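Local coordinates for S locus protein 11 (PDB 6KYW) that probably acts as the secreted pollen ligand of Brassica self-incompatibility, a small cysteine-rich defensin-like protein recognised by a stigma receptor, at residues C2-F6 / T22-R26. Numbering follows the deposited sequence.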
loop_
_atom_site.group_PDB
_atom_site.type_symbol
_atom_site.label_atom_id
_atom_site.label_comp_id
_atom_site.label_asym_id
_atom_site.label_seq_id
_atom_site.Cartn_x
_atom_site.Cartn_y
_atom_site.Cartn_z
ATOM N N CYS C 2 -21.500 -6.275 13.505
ATOM C CA CYS C 2 -21.678 -4.829 13.537
ATOM C C CYS C 2 -20.928 -4.248 12.354
ATOM O O CYS C 2 -19.708 -4.411 12.249
ATOM C CB CYS C 2 -21.109 -4.232 14.825
ATOM S SG CYS C 2 -21.445 -5.216 16.302
ATOM N N THR C 3 -21.636 -3.533 11.495
ATOM C CA THR C 3 -21.048 -3.186 10.217
ATOM C C THR C 3 -20.610 -1.742 10.129
ATOM O O THR C 3 -19.942 -1.385 9.160
ATOM C CB THR C 3 -22.031 -3.475 9.082
ATOM O OG1 THR C 3 -23.296 -2.869 9.369
ATOM C CG2 THR C 3 -22.200 -4.957 8.918
ATOM N N ARG C 4 -20.973 -0.913 11.096
ATOM C CA ARG C 4 -20.567 0.480 11.066
ATOM C C ARG C 4 -19.059 0.590 11.188
ATOM O O ARG C 4 -18.425 -0.146 11.950
ATOM C CB ARG C 4 -21.237 1.249 12.199
ATOM C CG ARG C 4 -22.745 1.231 12.127
ATOM C CD ARG C 4 -23.337 2.378 12.908
ATOM N NE ARG C 4 -24.781 2.225 13.041
ATOM C CZ ARG C 4 -25.453 2.460 14.163
ATOM N NH1 ARG C 4 -24.810 2.858 15.260
ATOM N NH2 ARG C 4 -26.769 2.297 14.191
ATOM N N GLY C 5 -18.496 1.509 10.418
ATOM C CA GLY C 5 -17.078 1.793 10.475
ATOM C C GLY C 5 -16.681 2.703 9.334
ATOM O O GLY C 5 -17.484 3.020 8.453
ATOM N N PHE C 6 -15.420 3.115 9.361
ATOM C CA PHE C 6 -14.882 3.936 8.285
ATOM C C PHE C 6 -13.387 3.687 8.184
ATOM O O PHE C 6 -12.782 3.056 9.055
ATOM C CB PHE C 6 -15.165 5.417 8.526
ATOM C CG PHE C 6 -14.687 5.905 9.859
ATOM C CD1 PHE C 6 -13.380 6.344 10.027
ATOM C CD2 PHE C 6 -15.532 5.897 10.959
ATOM C CE1 PHE C 6 -12.933 6.793 11.270
ATOM C CE2 PHE C 6 -15.093 6.348 12.196
ATOM C CZ PHE C 6 -13.790 6.804 12.352
ATOM N N THR C 22 -17.607 6.247 18.943
ATOM C CA THR C 22 -18.864 6.897 18.577
ATOM C C THR C 22 -19.728 6.064 17.636
ATOM O O THR C 22 -20.845 6.480 17.314
ATOM C CB THR C 22 -18.601 8.257 17.901
ATOM O OG1 THR C 22 -19.811 9.019 17.905
ATOM C CG2 THR C 22 -18.182 8.084 16.422
ATOM N N LEU C 23 -19.243 4.931 17.141
ATOM C CA LEU C 23 -19.986 4.262 16.083
ATOM C C LEU C 23 -21.292 3.670 16.601
ATOM O O LEU C 23 -22.331 3.769 15.936
ATOM C CB LEU C 23 -19.123 3.178 15.442
ATOM C CG LEU C 23 -18.019 3.636 14.499
ATOM C CD1 LEU C 23 -17.293 2.393 13.947
ATOM C CD2 LEU C 23 -18.567 4.553 13.382
ATOM N N TYR C 24 -21.252 3.036 17.772
ATOM C CA TYR C 24 -22.380 2.444 18.473
ATOM C C TYR C 24 -22.372 2.950 19.907
ATOM O O TYR C 24 -21.319 3.309 20.437
ATOM C CB TYR C 24 -22.309 0.906 18.480
ATOM C CG TYR C 24 -22.445 0.233 17.123
ATOM C CD1 TYR C 24 -23.695 -0.031 16.576
ATOM C CD2 TYR C 24 -21.321 -0.150 16.401
ATOM C CE1 TYR C 24 -23.828 -0.635 15.351
ATOM C CE2 TYR C 24 -21.437 -0.765 15.164
ATOM C CZ TYR C 24 -22.696 -1.011 14.641
ATOM O OH TYR C 24 -22.827 -1.630 13.408
ATOM N N PRO C 25 -23.532 3.022 20.552
ATOM C CA PRO C 25 -23.551 3.461 21.958
ATOM C C PRO C 25 -23.236 2.353 22.941
ATOM O O PRO C 25 -22.943 2.651 24.108
ATOM C CB PRO C 25 -24.977 3.988 22.141
ATOM C CG PRO C 25 -25.777 3.262 21.107
ATOM C CD PRO C 25 -24.875 2.980 19.948
ATOM N N ARG C 26 -23.282 1.096 22.505
ATOM C CA ARG C 26 -22.802 -0.063 23.241
ATOM C C ARG C 26 -21.723 -0.756 22.413
ATOM O O ARG C 26 -21.601 -0.528 21.205
ATOM C CB ARG C 26 -23.937 -1.067 23.528
ATOM C CG ARG C 26 -25.309 -0.431 23.667
ATOM C CD ARG C 26 -26.394 -1.392 24.152
ATOM N NE ARG C 26 -26.828 -2.371 23.144
ATOM C CZ ARG C 26 -27.780 -2.156 22.233
ATOM N NH1 ARG C 26 -28.394 -0.978 22.163
ATOM N NH2 ARG C 26 -28.104 -3.117 21.375
#
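Tyr24 and Arg4 carry this contact, the guanidinium lying nearly parallel to the ring (13°) but displaced toward its CE1 rim. Arg4 CG sits beside its backbone N (chi1 -60°) and the chain then extends to NE, which lays CD over one face of the ring in a CH-pi contact, 4.1 Å from the centroid. Arg4 NH1 gives a hydrogen bond to the Leu23 carbonyl oxygen (NH1 to O 2.7 Å); NH1 lies in the carbonyl plane, and the oxygen close to the guanidinium plane. The Tyr24 hydroxyl reaches the N-terminal backbone and accepts a nearly straight bond from the Arg4 amide (N to OH 3.0 Å, 170°). Cys2 packs its CB on Tyr24 CE2 at 3.5 Å, while its sulfur, bonded to Cys46, stands above the opposite face, 5.0 Å from SG to the centroid, a sulfur-aromatic contact. Leu23 fits CD1 against the CA of Gly5 at 3.5 Å. Beyond that the packing thins: Leu23 CD2 only brushes the edge of the buried Phe6 ring, 4.1 Å from CE2, and Arg4, though it covers the tyrosine, lies at the exposed margin. The contact ties the loop after helix 14-20 to the N-terminal residues leading into strand 5-9, beside the terminus-joining Cys2–Cys46 disulfide, as in the cysteine-stabilised alpha-beta fold of plant defensin-like proteins.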